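Local coordinates for prenyltransference for protein (Lavandula lanata, PDB 5HC8) that probably joins two dimethylallyl diphosphate molecules head-to-middle to make lavandulyl diphosphate, using a fold of the undecaprenyl diphosphate synthase family, at residues A[46-51]-A[58-63]; A[65-70]-A[200-205]; A[104-109]-A[119-124]. All blocks are in the same frame, centred on the assembly; numbering follows the deposited sequence.

Contact 1 of 3, residues A[46-51]-A[58-63]. With ISY (3-methylbut-3-enylsulfanyl(phosphonooxy)phosphinic acid), chain F.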
loop_
_atom_site.group_PDB
_atom_site.type_symbol
_atom_site.label_atom_id
_atom_site.label_comp_id
_atom_site.label_asym_id
_atom_site.label_seq_id
_atom_site.Cartn_x
_atom_site.Cartn_y
_atom_site.Cartn_z
ATOM N N LYS A 46 17.296 0.883 -19.613
ATOM C CA LYS A 46 16.939 1.257 -20.967
ATOM C C LYS A 46 16.224 0.109 -21.685
ATOM O O LYS A 46 15.299 0.329 -22.429
ATOM C CB LYS A 46 18.172 1.807 -21.754
ATOM C CG LYS A 46 19.281 0.806 -21.929
ATOM C CD LYS A 46 20.470 1.332 -22.743
ATOM C CE LYS A 46 21.633 0.322 -22.649
ATOM N NZ LYS A 46 22.168 0.120 -21.248
ATOM N N HIS A 47 16.653 -1.118 -21.445
ATOM C CA HIS A 47 16.049 -2.273 -22.159
ATOM C C HIS A 47 14.660 -2.559 -21.588
ATOM O O HIS A 47 13.746 -2.950 -22.305
ATOM C CB HIS A 47 16.894 -3.488 -21.961
ATOM C CG HIS A 47 18.295 -3.303 -22.410
ATOM N ND1 HIS A 47 18.615 -3.053 -23.727
ATOM C CD2 HIS A 47 19.462 -3.271 -21.717
ATOM C CE1 HIS A 47 19.923 -2.904 -23.836
ATOM N NE2 HIS A 47 20.458 -3.029 -22.630
ATOM N N ILE A 48 14.495 -2.285 -20.292
ATOM C CA ILE A 48 13.175 -2.440 -19.675
ATOM C C ILE A 48 12.205 -1.413 -20.215
ATOM O O ILE A 48 11.051 -1.730 -20.476
ATOM C CB ILE A 48 13.315 -2.355 -18.149
ATOM C CG1 ILE A 48 14.031 -3.621 -17.675
ATOM C CG2 ILE A 48 11.942 -2.311 -17.504
ATOM C CD1 ILE A 48 14.691 -3.466 -16.353
ATOM N N ILE A 49 12.651 -0.157 -20.349
ATOM C CA ILE A 49 11.768 0.899 -20.822
ATOM C C ILE A 49 11.404 0.625 -22.309
ATOM O O ILE A 49 10.260 0.719 -22.715
ATOM C CB ILE A 49 12.456 2.259 -20.696
ATOM C CG1 ILE A 49 12.628 2.625 -19.227
ATOM C CG2 ILE A 49 11.692 3.313 -21.458
ATOM C CD1 ILE A 49 13.691 3.728 -18.992
ATOM N N SER A 50 12.407 0.251 -23.099
ATOM C CA SER A 50 12.150 -0.186 -24.504
ATOM C C SER A 50 11.136 -1.254 -24.590
ATOM O O SER A 50 10.231 -1.157 -25.411
ATOM C CB SER A 50 13.359 -0.815 -25.143
ATOM O OG SER A 50 14.226 0.166 -25.483
ATOM N N ARG A 51 11.320 -2.299 -23.785
ATOM C CA ARG A 51 10.407 -3.430 -23.782
ATOM C C ARG A 51 8.976 -3.015 -23.413
ATOM O O ARG A 51 8.019 -3.392 -24.095
ATOM C CB ARG A 51 10.957 -4.536 -22.916
ATOM C CG ARG A 51 10.105 -5.778 -22.816
ATOM C CD ARG A 51 9.772 -6.467 -24.151
ATOM N NE ARG A 51 10.972 -7.188 -24.600
ATOM C CZ ARG A 51 10.927 -8.172 -25.489
ATOM N NH1 ARG A 51 9.783 -8.515 -25.993
ATOM N NH2 ARG A 51 12.028 -8.768 -25.860
ATOM N N LYS A 58 1.477 2.182 -21.309
ATOM C CA LYS A 58 1.297 3.603 -21.469
ATOM C C LYS A 58 2.138 4.411 -20.494
ATOM O O LYS A 58 2.594 5.464 -20.828
ATOM C CB LYS A 58 -0.148 3.970 -21.349
ATOM C CG LYS A 58 -0.980 3.400 -22.503
ATOM C CD LYS A 58 -2.431 3.688 -22.282
ATOM C CE LYS A 58 -3.294 3.133 -23.429
ATOM N NZ LYS A 58 -4.718 3.055 -22.972
ATOM N N LEU A 59 2.366 3.874 -19.314
ATOM C CA LEU A 59 3.274 4.501 -18.377
ATOM C C LEU A 59 4.117 3.476 -17.636
ATOM O O LEU A 59 3.590 2.521 -17.095
ATOM C CB LEU A 59 2.413 5.400 -17.434
ATOM C CG LEU A 59 3.174 5.762 -16.144
ATOM C CD1 LEU A 59 4.360 6.616 -16.467
ATOM C CD2 LEU A 59 2.195 6.447 -15.208
ATOM N N LEU A 60 5.428 3.659 -17.655
ATOM C CA LEU A 60 6.360 2.855 -16.854
ATOM C C LEU A 60 7.007 3.782 -15.823
ATOM O O LEU A 60 7.616 4.802 -16.200
ATOM C CB LEU A 60 7.489 2.349 -17.666
ATOM C CG LEU A 60 8.438 1.419 -16.889
ATOM C CD1 LEU A 60 7.746 0.081 -16.579
ATOM C CD2 LEU A 60 9.729 1.196 -17.624
ATOM N N THR A 61 6.830 3.462 -14.561
ATOM C CA THR A 61 7.520 4.193 -13.467
ATOM C C THR A 61 8.620 3.350 -12.863
ATOM O O THR A 61 8.377 2.188 -12.509
ATOM C CB THR A 61 6.512 4.570 -12.387
ATOM O OG1 THR A 61 5.555 5.493 -12.906
ATOM C CG2 THR A 61 7.239 5.245 -11.223
ATOM N N ILE A 62 9.838 3.893 -12.779
ATOM C CA ILE A 62 10.928 3.226 -12.080
ATOM C C ILE A 62 11.269 4.046 -10.846
ATOM O O ILE A 62 11.532 5.260 -10.898
ATOM C CB ILE A 62 12.190 3.051 -12.939
ATOM C CG1 ILE A 62 11.889 2.163 -14.142
ATOM C CG2 ILE A 62 13.351 2.546 -12.101
ATOM C CD1 ILE A 62 13.043 2.074 -15.164
ATOM N N TRP A 63 11.171 3.417 -9.689
ATOM C CA TRP A 63 11.522 4.107 -8.421
ATOM C C TRP A 63 12.975 3.935 -8.131
ATOM O O TRP A 63 13.449 2.797 -8.014
ATOM C CB TRP A 63 10.789 3.506 -7.248
ATOM C CG TRP A 63 10.826 4.292 -5.965
ATOM C CD1 TRP A 63 10.896 5.667 -5.779
ATOM C CD2 TRP A 63 10.677 3.738 -4.666
ATOM N NE1 TRP A 63 10.796 5.953 -4.437
ATOM C CE2 TRP A 63 10.594 4.799 -3.750
ATOM C CE3 TRP A 63 10.490 2.443 -4.195
ATOM C CZ2 TRP A 63 10.461 4.570 -2.369
ATOM C CZ3 TRP A 63 10.388 2.254 -2.863
ATOM C CH2 TRP A 63 10.321 3.301 -1.983
HETATM P P1 ISY F . 14.043 -1.419 2.389
HETATM O O2 ISY F . 14.365 -0.133 1.395
HETATM P P3 ISY F . 15.237 -0.093 0.082
HETATM O O4 ISY F . 14.147 -2.788 1.608
HETATM O O5 ISY F . 12.683 -1.297 3.135
HETATM O O6 ISY F . 15.145 -1.362 3.438
HETATM O O7 ISY F . 16.390 -1.025 0.181
HETATM O O8 ISY F . 15.546 1.436 -0.264
HETATM S S9 ISY F . 13.967 -0.943 -1.410
HETATM C C10 ISY F . 12.989 0.474 -1.849
HETATM C C11 ISY F . 13.499 0.768 -3.237
HETATM C C12 ISY F . 13.879 2.158 -3.662
HETATM C C13 ISY F . 14.348 2.367 -5.028
HETATM C C14 ISY F . 13.980 3.270 -2.685
#
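L60 and I62 of strand 59-63 point their side chains at helix 46-51 and meet I48 and I49, with no hydrogen bond between the two segments. The helix runs nearly antiparallel to the strand, at 159° between directions and 9.6 Å at the closest approach of the segment axes. L60 is the side chain to follow. From CB its chain leaves with CG anti to the backbone N (chi1 -176°), which carries the branch point out from the strand; CB and CG themselves stay back from the helix, and so does CD1. The touching is left to CD2. This methyl sits 3.6 Å from CG1 of I49 and 3.8 Å from CA of the same residue, so it presses on the helix backbone as well as on a side chain. I48 comes to the same methyl with CG2, at 4.1 Å, and CD2 thus lies against two successive helix residues. Two residues along the strand, CD1 of I62 approaches the same CG1 of I49, at 4.1 Å. These side chains cross at roughly right angles, and F136 of strand 135-140 also packs on both I49 and I62. Beyond I62, W63 turns its ring to ISY: its CZ3 is 3.3 Å from C10 and its CE3 is 3.4 Å from C12, so the prenyl chain lies over one indole face. F203 stacks on the opposite face, and NE1 is held by the carbonyl of Y142. The carbonyl O of W63 comes within 3.1 Å of C13 of ISY. This is alpha/beta packing: a helix of the crossover between adjacent parallel strands 15-19 and 59-65 lies on the sheet, where 59-65, one of the middle pair, ends at the ISY pocket.

Contact 2 of 3, residues A[65-70]-A[200-205]. With ISY (3-methylbut-3-enylsulfanyl(phosphonooxy)phosphinic acid), chain F.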
loop_
_atom_site.group_PDB
_atom_site.type_symbol
_atom_site.label_atom_id
_atom_site.label_comp_id
_atom_site.label_asym_id
_atom_site.label_seq_id
_atom_site.Cartn_x
_atom_site.Cartn_y
_atom_site.Cartn_z
ATOM N N LEU A 65 14.911 6.292 -5.837
ATOM C CA LEU A 65 15.492 6.871 -4.635
ATOM C C LEU A 65 14.360 7.342 -3.761
ATOM O O LEU A 65 13.556 8.104 -4.205
ATOM C CB LEU A 65 16.415 8.001 -5.016
ATOM C CG LEU A 65 17.217 8.489 -3.809
ATOM C CD1 LEU A 65 18.435 7.620 -3.553
ATOM C CD2 LEU A 65 17.664 9.930 -4.027
ATOM N N SER A 66 14.308 6.811 -2.558
ATOM C CA SER A 66 13.397 7.230 -1.507
ATOM C C SER A 66 13.989 8.283 -0.569
ATOM O O SER A 66 15.221 8.447 -0.532
ATOM C CB SER A 66 12.969 6.015 -0.631
ATOM O OG SER A 66 14.005 5.592 0.240
ATOM N N PRO A 67 13.126 8.948 0.236
ATOM C CA PRO A 67 13.712 9.879 1.234
ATOM C C PRO A 67 14.581 9.137 2.228
ATOM O O PRO A 67 15.654 9.624 2.594
ATOM C CB PRO A 67 12.498 10.461 1.948
ATOM C CG PRO A 67 11.410 10.392 0.886
ATOM C CD PRO A 67 11.667 9.063 0.181
ATOM N N GLN A 68 14.106 7.975 2.659
ATOM C CA GLN A 68 14.884 7.111 3.542
ATOM C C GLN A 68 16.295 6.795 3.069
ATOM O O GLN A 68 17.247 6.728 3.878
ATOM C CB GLN A 68 14.102 5.804 3.790
ATOM C CG GLN A 68 12.834 5.936 4.664
ATOM C CD GLN A 68 11.653 6.708 4.018
ATOM O OE1 GLN A 68 11.464 6.685 2.788
ATOM N NE2 GLN A 68 10.907 7.473 4.853
ATOM N N ASN A 69 16.456 6.597 1.764
ATOM C CA ASN A 69 17.729 6.362 1.180
ATOM C C ASN A 69 18.776 7.453 1.454
ATOM O O ASN A 69 19.972 7.186 1.305
ATOM C CB ASN A 69 17.647 6.253 -0.341
ATOM C CG ASN A 69 16.996 4.952 -0.865
ATOM O OD1 ASN A 69 16.539 4.897 -2.043
ATOM N ND2 ASN A 69 17.022 3.903 -0.066
ATOM N N PHE A 70 18.349 8.670 1.751
ATOM C CA PHE A 70 19.305 9.758 2.082
ATOM C C PHE A 70 20.100 9.498 3.390
ATOM O O PHE A 70 21.065 10.198 3.661
ATOM C CB PHE A 70 18.609 11.129 2.140
ATOM C CG PHE A 70 18.311 11.689 0.792
ATOM C CD1 PHE A 70 19.288 12.367 0.089
ATOM C CD2 PHE A 70 17.087 11.455 0.170
ATOM C CE1 PHE A 70 19.041 12.858 -1.171
ATOM C CE2 PHE A 70 16.819 11.963 -1.094
ATOM C CZ PHE A 70 17.786 12.681 -1.760
ATOM N N LEU A 200 6.430 -2.297 0.640
ATOM C CA LEU A 200 6.413 -1.102 -0.201
ATOM C C LEU A 200 7.557 -0.178 0.081
ATOM O O LEU A 200 7.939 0.615 -0.805
ATOM C CB LEU A 200 5.065 -0.380 -0.011
ATOM C CG LEU A 200 3.838 -1.263 -0.318
ATOM C CD1 LEU A 200 2.584 -0.460 0.052
ATOM C CD2 LEU A 200 3.788 -1.660 -1.789
ATOM N N SER A 201 8.123 -0.239 1.292
ATOM C CA SER A 201 9.242 0.659 1.621
ATOM C C SER A 201 9.023 2.149 1.354
ATOM O O SER A 201 9.949 2.889 1.022
ATOM C CB SER A 201 10.552 0.207 0.959
ATOM O OG SER A 201 10.766 -1.165 1.219
ATOM N N ASN A 202 7.784 2.583 1.519
ATOM C CA ASN A 202 7.358 3.965 1.412
ATOM C C ASN A 202 7.406 4.454 -0.037
ATOM O O ASN A 202 7.663 5.640 -0.349
ATOM C CB ASN A 202 8.037 4.889 2.455
ATOM C CG ASN A 202 7.452 6.267 2.454
ATOM O OD1 ASN A 202 6.242 6.439 2.384
ATOM N ND2 ASN A 202 8.309 7.267 2.460
ATOM N N PHE A 203 7.137 3.513 -0.960
ATOM C CA PHE A 203 6.751 3.919 -2.316
ATOM C C PHE A 203 5.321 4.479 -2.317
ATOM O O PHE A 203 4.770 4.914 -1.274
ATOM C CB PHE A 203 6.969 2.728 -3.284
ATOM C CG PHE A 203 6.906 3.038 -4.771
ATOM C CD1 PHE A 203 7.432 4.206 -5.352
ATOM C CD2 PHE A 203 6.403 2.056 -5.626
ATOM C CE1 PHE A 203 7.354 4.456 -6.692
ATOM C CE2 PHE A 203 6.334 2.287 -7.014
ATOM C CZ PHE A 203 6.845 3.476 -7.560
ATOM N N PHE A 204 4.689 4.511 -3.502
ATOM C CA PHE A 204 3.285 4.839 -3.552
ATOM C C PHE A 204 2.470 4.173 -2.473
ATOM O O PHE A 204 2.598 2.960 -2.176
ATOM C CB PHE A 204 2.639 4.364 -4.915
ATOM C CG PHE A 204 3.149 5.007 -6.172
ATOM C CD1 PHE A 204 3.453 6.345 -6.262
ATOM C CD2 PHE A 204 3.273 4.241 -7.338
ATOM C CE1 PHE A 204 3.930 6.886 -7.427
ATOM C CE2 PHE A 204 3.726 4.799 -8.554
ATOM C CZ PHE A 204 4.040 6.147 -8.614
ATOM N N LEU A 205 1.512 4.916 -1.937
ATOM C CA LEU A 205 0.573 4.389 -0.984
ATOM C C LEU A 205 -0.822 4.712 -1.512
ATOM O O LEU A 205 -1.568 3.802 -1.790
ATOM C CB LEU A 205 0.787 5.008 0.432
ATOM C CG LEU A 205 2.184 4.675 1.024
ATOM C CD1 LEU A 205 2.332 5.437 2.359
ATOM C CD2 LEU A 205 2.391 3.224 1.244
HETATM P P1 ISY F . 14.043 -1.419 2.389
HETATM O O2 ISY F . 14.365 -0.133 1.395
HETATM P P3 ISY F . 15.237 -0.093 0.082
HETATM O O4 ISY F . 14.147 -2.788 1.608
HETATM O O5 ISY F . 12.683 -1.297 3.135
HETATM O O6 ISY F . 15.145 -1.362 3.438
HETATM O O7 ISY F . 16.390 -1.025 0.181
HETATM O O8 ISY F . 15.546 1.436 -0.264
HETATM S S9 ISY F . 13.967 -0.943 -1.410
HETATM C C10 ISY F . 12.989 0.474 -1.849
HETATM C C11 ISY F . 13.499 0.768 -3.237
HETATM C C12 ISY F . 13.879 2.158 -3.662
HETATM C C13 ISY F . 14.348 2.367 -5.028
HETATM C C14 ISY F . 13.980 3.270 -2.685
#
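Two loops of the ISY pocket meet where N202, in the type I' turn L200 to F203, hands a hydrogen bond to Q68, at the start of the 3-10 segment from Q68. With CG anti to the backbone N (chi1 -172°), N202 extends its amide to Q68. ND2 of N202 lies 3.2 Å from OE1 of Q68, and the N-H points almost straight at it (176°). The oxygen is nearly in the amide plane of N202, yet the donor meets the Q68 carbonyl from the side, at a C=O...N angle of 104° and tilted from its plane. The two amide planes stand almost perpendicular. The strongest tie of N202 is to R145, whose backbone N donates to OD1 and fixes the amide's orientation; ND2 also bonds to OE1 of E146.

Each loop also holds the ligand. In 65-70, S66 and N69 bind each other: OG of S66 takes the backbone N of N69 at 3.1 Å, an ST motif, while OD1 of N69 accepts the backbone N of S66 at 3.0 Å from above its carbonyl plane. ND2 of N69 is turned to the ligand and donates to O8 of ISY at 2.9 Å, with a second bond to G243 O of the second subunit. Across the pocket, OG of S201 donates to O5 of ISY at 2.7 Å and is also bonded to R193.

Loop 65-70 leads from strand 59-65 toward helix 74-89; loop 200-205 lies between strands 190-193 and 212-215. E146 of helix 144-160 touches P67 and Q68, while F242 of the second subunit packs on Q68 and its P209 on N202.

Contact 3 of 3, residues A[104-109]-A[119-124]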
loop_
_atom_site.group_PDB
_atom_site.type_symbol
_atom_site.label_atom_id
_atom_site.label_comp_id
_atom_site.label_asym_id
_atom_site.label_seq_id
_atom_site.Cartn_x
_atom_site.Cartn_y
_atom_site.Cartn_z
ATOM N N PHE A 104 9.459 11.762 -20.988
ATOM C CA PHE A 104 10.186 11.609 -19.741
ATOM C C PHE A 104 9.734 12.615 -18.698
ATOM O O PHE A 104 9.584 13.773 -18.990
ATOM C CB PHE A 104 11.697 11.700 -19.910
ATOM C CG PHE A 104 12.390 11.733 -18.582
ATOM C CD1 PHE A 104 12.638 10.563 -17.900
ATOM C CD2 PHE A 104 12.687 12.942 -17.967
ATOM C CE1 PHE A 104 13.221 10.567 -16.653
ATOM C CE2 PHE A 104 13.249 12.967 -16.713
ATOM C CZ PHE A 104 13.514 11.772 -16.046
ATOM N N SER A 105 9.400 12.153 -17.490
ATOM C CA SER A 105 9.167 13.017 -16.354
ATOM C C SER A 105 9.874 12.452 -15.143
ATOM O O SER A 105 10.128 11.264 -15.090
ATOM C CB SER A 105 7.720 13.129 -15.984
ATOM O OG SER A 105 6.894 13.529 -17.021
ATOM N N ALA A 106 10.206 13.315 -14.189
ATOM C CA ALA A 106 10.664 12.867 -12.899
ATOM C C ALA A 106 9.671 13.373 -11.880
ATOM O O ALA A 106 9.050 14.500 -12.035
ATOM C CB ALA A 106 12.111 13.302 -12.573
ATOM N N ILE A 107 9.418 12.508 -10.884
ATOM C CA ILE A 107 8.594 12.892 -9.730
ATOM C C ILE A 107 9.396 12.723 -8.444
ATOM O O ILE A 107 10.269 11.862 -8.359
ATOM C CB ILE A 107 7.251 12.171 -9.644
ATOM C CG1 ILE A 107 7.423 10.664 -9.387
ATOM C CG2 ILE A 107 6.435 12.471 -10.904
ATOM C CD1 ILE A 107 6.075 9.969 -9.181
ATOM N N GLY A 108 9.090 13.562 -7.475
ATOM C CA GLY A 108 9.685 13.522 -6.156
ATOM C C GLY A 108 10.092 14.917 -5.690
ATOM O O GLY A 108 9.790 15.899 -6.357
ATOM N N ASP A 109 10.766 14.975 -4.543
ATOM C CA ASP A 109 11.274 16.248 -3.939
ATOM C C ASP A 109 12.597 16.609 -4.603
ATOM O O ASP A 109 13.684 16.360 -4.114
ATOM C CB ASP A 109 11.376 16.094 -2.437
ATOM C CG ASP A 109 11.640 17.428 -1.710
ATOM O OD1 ASP A 109 11.904 18.435 -2.380
ATOM O OD2 ASP A 109 11.647 17.421 -0.467
ATOM N N ASP A 119 19.234 19.569 -13.215
ATOM C CA ASP A 119 19.422 20.129 -14.545
ATOM C C ASP A 119 19.288 19.034 -15.569
ATOM O O ASP A 119 18.699 19.230 -16.665
ATOM C CB ASP A 119 20.845 20.743 -14.675
ATOM C CG ASP A 119 21.009 22.061 -13.895
ATOM O OD1 ASP A 119 19.976 22.705 -13.548
ATOM O OD2 ASP A 119 22.191 22.444 -13.661
ATOM N N ALA A 120 19.848 17.869 -15.240
ATOM C CA ALA A 120 19.719 16.726 -16.146
ATOM C C ALA A 120 18.252 16.256 -16.364
ATOM O O ALA A 120 17.838 15.901 -17.491
ATOM C CB ALA A 120 20.597 15.589 -15.669
ATOM N N ILE A 121 17.489 16.288 -15.285
ATOM C CA ILE A 121 16.050 16.048 -15.303
ATOM C C ILE A 121 15.382 17.113 -16.192
ATOM O O ILE A 121 14.698 16.765 -17.136
ATOM C CB ILE A 121 15.451 16.080 -13.852
ATOM C CG1 ILE A 121 15.865 14.817 -13.059
ATOM C CG2 ILE A 121 13.944 16.185 -13.876
ATOM C CD1 ILE A 121 15.697 14.944 -11.567
ATOM N N SER A 122 15.606 18.398 -15.902
ATOM C CA SER A 122 15.058 19.476 -16.752
ATOM C C SER A 122 15.344 19.288 -18.204
ATOM O O SER A 122 14.477 19.480 -19.044
ATOM C CB SER A 122 15.611 20.845 -16.335
ATOM O OG SER A 122 14.827 21.326 -15.245
ATOM N N TYR A 123 16.553 18.873 -18.512
ATOM C CA TYR A 123 16.936 18.723 -19.904
ATOM C C TYR A 123 16.096 17.623 -20.536
ATOM O O TYR A 123 15.403 17.845 -21.555
ATOM C CB TYR A 123 18.450 18.438 -20.029
ATOM C CG TYR A 123 18.913 17.891 -21.381
ATOM C CD1 TYR A 123 18.798 18.664 -22.548
ATOM C CD2 TYR A 123 19.506 16.613 -21.485
ATOM C CE1 TYR A 123 19.233 18.176 -23.765
ATOM C CE2 TYR A 123 19.953 16.103 -22.712
ATOM C CZ TYR A 123 19.810 16.876 -23.859
ATOM O OH TYR A 123 20.247 16.388 -25.098
ATOM N N ALA A 124 16.101 16.442 -19.911
ATOM C CA ALA A 124 15.364 15.311 -20.465
ATOM C C ALA A 124 13.856 15.533 -20.544
ATOM O O ALA A 124 13.192 15.002 -21.425
ATOM C CB ALA A 124 15.693 14.005 -19.715
#
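F104 and A106, on the same side of strand 104-107, face A124 and I121 of helix 119-124. The F104 ring stands out from the strand with CG anti to the backbone N (chi1 172°), reaching toward the helix. The CD2-CE2 bond of the ring does the touching: CD2 is 3.6 Å from CB of A124, a methyl that comes in obliquely, and CE2 turns toward the carbonyl O of I121 at 4.1 Å, which lies at the ring edge near its plane. CE2 also comes within 4.3 Å of CG2 of I121. Two residues on, A106 offers just its CB, and I121 wraps that methyl with its branches: CG2 is 3.7 Å away, while CG1 and CD1 both lie at 4.1 Å. The bulk is thus exchanged along the interface, a large ring on the strand over a small alanine on the helix, then a small alanine under a large isoleucine. Cutting F104 back to an alanine would probably open a gap beside A124 and leave V92, V96 and L88 without the ring they pack on.

Polar bonds lock the same pair of elements together, OE1 of E125 taking the backbone N of A106 and OG of S128 bonding to the backbone N of F104. Strand 103-107 is an outermost strand of the parallel sheet within this chain, next to 135-140, and helix 115-128 is the crossover helix between these two strands. Helices 74-89 and 91-97 close over F104, A120, I121 and A124.

How the contacts relate
Contacts 1 and 3 lie on the same parallel six-stranded sheet; contact 2 joins two loops, one of them leaving the C-terminal end of strand 59-65. Contact 1 closes before contact 2 opens along the chain, and contact 3 is nested within the stretch of chain between the two segments of contact 2. Their centres lie about 19 Å (1 and 2), 15 Å (1 and 3) and 18 Å (2 and 3) apart. Contacts 1 and 3 set helices against the inner strand 59-65 and the edge strand 103-107, and do not touch. Contact 2 touches both: CH2 of W63 is 3.1 Å from O of S201, and F204 meets I107. The packed sheet thus carries the loops that hold ISY.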